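Streptokinase domain B (Streptococcus dysgalactiae subsp. equisimilis, PDB 1QQR) belongs to the streptokinase/staphylokinase family and probably contributes to the non-proteolytic activation of plasminogen by streptokinase during fibrinolysis. Local coordinates at residues Phe91-Val95 against Lys96-Gln100. Sequence-based numbering, arbitrary orientation.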
loop_
_atom_site.group_PDB
_atom_site.type_symbol
_atom_site.label_atom_id
_atom_site.label_comp_id
_atom_site.label_asym_id
_atom_site.label_seq_id
_atom_site.Cartn_x
_atom_site.Cartn_y
_atom_site.Cartn_z
ATOM N N PHE A 91 7.345 -1.239 -11.443
ATOM C CA PHE A 91 6.320 -0.313 -11.888
ATOM C C PHE A 91 6.443 1.055 -11.243
ATOM O O PHE A 91 7.179 1.239 -10.279
ATOM C CB PHE A 91 4.925 -0.893 -11.582
ATOM C CG PHE A 91 4.673 -1.186 -10.099
ATOM C CD1 PHE A 91 4.535 -0.155 -9.167
ATOM C CD2 PHE A 91 4.552 -2.500 -9.647
ATOM C CE1 PHE A 91 4.278 -0.429 -7.810
ATOM C CE2 PHE A 91 4.299 -2.782 -8.294
ATOM C CZ PHE A 91 4.161 -1.742 -7.374
ATOM N N THR A 92 5.713 2.011 -11.789
ATOM C CA THR A 92 5.666 3.347 -11.227
ATOM C C THR A 92 4.180 3.663 -11.077
ATOM O O THR A 92 3.370 3.324 -11.933
ATOM C CB THR A 92 6.277 4.412 -12.159
ATOM O OG1 THR A 92 5.647 4.309 -13.436
ATOM C CG2 THR A 92 7.782 4.237 -12.303
ATOM N N TYR A 93 3.813 4.272 -9.963
ATOM C CA TYR A 93 2.432 4.654 -9.770
ATOM C C TYR A 93 2.417 6.171 -9.754
ATOM O O TYR A 93 3.173 6.810 -9.006
ATOM C CB TYR A 93 1.872 4.133 -8.450
ATOM C CG TYR A 93 0.579 4.840 -8.077
ATOM C CD1 TYR A 93 -0.542 4.766 -8.910
ATOM C CD2 TYR A 93 0.500 5.635 -6.935
ATOM C CE1 TYR A 93 -1.710 5.476 -8.605
ATOM C CE2 TYR A 93 -0.662 6.355 -6.630
ATOM C CZ TYR A 93 -1.757 6.274 -7.465
ATOM O OH TYR A 93 -2.883 7.027 -7.193
ATOM N N ARG A 94 1.558 6.742 -10.585
ATOM C CA ARG A 94 1.419 8.193 -10.681
ATOM C C ARG A 94 0.176 8.542 -9.877
ATOM O O ARG A 94 -0.876 7.954 -10.085
ATOM C CB ARG A 94 1.236 8.597 -12.151
ATOM C CG ARG A 94 1.198 10.085 -12.394
ATOM C CD ARG A 94 0.614 10.399 -13.771
ATOM N NE ARG A 94 0.539 11.839 -14.020
ATOM C CZ ARG A 94 -0.213 12.407 -14.960
ATOM N NH1 ARG A 94 -0.973 11.660 -15.756
ATOM N NH2 ARG A 94 -0.201 13.726 -15.105
ATOM N N VAL A 95 0.289 9.479 -8.948
ATOM C CA VAL A 95 -0.876 9.840 -8.153
ATOM C C VAL A 95 -1.967 10.356 -9.060
ATOM O O VAL A 95 -1.874 11.450 -9.614
ATOM C CB VAL A 95 -0.530 10.886 -7.112
ATOM C CG1 VAL A 95 -1.775 11.279 -6.344
ATOM C CG2 VAL A 95 0.523 10.329 -6.173
ATOM N N LYS A 96 -2.986 9.518 -9.210
ATOM C CA LYS A 96 -4.164 9.752 -10.039
ATOM C C LYS A 96 -4.864 11.101 -9.788
ATOM O O LYS A 96 -5.018 11.534 -8.643
ATOM C CB LYS A 96 -5.121 8.586 -9.794
ATOM C CG LYS A 96 -6.373 8.531 -10.603
ATOM C CD LYS A 96 -7.158 7.300 -10.159
ATOM C CE LYS A 96 -8.554 7.221 -10.770
ATOM N NZ LYS A 96 -8.579 6.543 -12.111
ATOM N N ASN A 97 -5.273 11.758 -10.874
ATOM C CA ASN A 97 -5.965 13.049 -10.812
ATOM C C ASN A 97 -7.351 12.828 -10.238
ATOM O O ASN A 97 -7.995 11.808 -10.499
ATOM C CB ASN A 97 -6.104 13.660 -12.214
ATOM C CG ASN A 97 -6.335 15.162 -12.184
ATOM O OD1 ASN A 97 -6.418 15.784 -11.119
ATOM N ND2 ASN A 97 -6.432 15.756 -13.363
ATOM N N ARG A 98 -7.819 13.783 -9.452
ATOM C CA ARG A 98 -9.132 13.632 -8.865
ATOM C C ARG A 98 -9.734 14.926 -8.356
ATOM O O ARG A 98 -9.055 15.944 -8.135
ATOM C CB ARG A 98 -9.081 12.619 -7.701
ATOM C CG ARG A 98 -8.419 13.189 -6.436
ATOM C CD ARG A 98 -7.918 12.098 -5.496
ATOM N NE ARG A 98 -6.774 11.361 -6.039
ATOM C CZ ARG A 98 -6.252 10.262 -5.489
ATOM N NH1 ARG A 98 -6.776 9.752 -4.379
ATOM N NH2 ARG A 98 -5.169 9.693 -6.022
ATOM N N GLU A 99 -11.037 14.834 -8.142
ATOM C CA GLU A 99 -11.853 15.909 -7.617
ATOM C C GLU A 99 -11.471 16.061 -6.146
ATOM O O GLU A 99 -11.227 15.069 -5.471
ATOM C CB GLU A 99 -13.316 15.505 -7.752
ATOM C CG GLU A 99 -14.252 16.664 -7.899
ATOM C CD GLU A 99 -14.004 17.443 -9.165
ATOM O OE1 GLU A 99 -14.175 16.863 -10.256
ATOM O OE2 GLU A 99 -13.639 18.630 -9.060
ATOM N N GLN A 100 -11.404 17.292 -5.654
ATOM C CA GLN A 100 -11.042 17.558 -4.259
ATOM C C GLN A 100 -12.108 16.986 -3.327
ATOM O O GLN A 100 -13.292 17.228 -3.514
ATOM C CB GLN A 100 -10.915 19.063 -4.024
ATOM C CG GLN A 100 -10.816 19.468 -2.573
ATOM C CD GLN A 100 -9.472 19.142 -1.969
ATOM O OE1 GLN A 100 -8.435 19.468 -2.541
ATOM N NE2 GLN A 100 -9.479 18.517 -0.795
#
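K96 N donates a nearly straight hydrogen bond (N-H...O 167°) to Y93 OH, 3.2 Å away, where the chain leaves strand 92-94. The tyrosine holds CG anti to its own backbone N (chi1 164°), which runs the ring forward along the chain and delivers the hydroxyl to a peptide NH three residues on. K96 CB lies alongside that hydroxyl, 3.8 Å from Y93 OH, while the lysine chain leads its ammonium end away from the strand and touches H76 on the way. R98 then doubles back. With CG between N and the carbonyl carbon and a further bend at chi3, its guanidinium comes side-on to K96 O: R98 NE is 3.1 Å and R98 NH2 3.2 Å from that single oxygen, which both approach from the same face of the carbonyl plane. This side-on grip, together with two aspartates, fixes the rotation of the guanidinium and ties the loop back on itself. R98 NH2 also meets V95 CG1 obliquely at 3.8 Å and passes Y93 OH at 3.7 Å, too far to bond; the tyrosine ring and the guanidinium are turned 69° apart. D118 accepts from Y93 OH through OD2 and forms a salt bridge with R98 NH2 through OD1. D77 pairs with R98 NH1, so two carboxylates probably neutralise this buried arginine. E99 and Q100 lead on toward strand 102-104. The turn out of strand 92-94 into the loop before strand 102-104 is thus closed by a tyrosine OH on a backbone NH and an arginine on a backbone O, and D118 joins Y93, at the end of the small antiparallel 43-45/92-94 sheet, and R98 to strand 111-128 of the main mixed sheet of this streptokinase/staphylokinase-family domain.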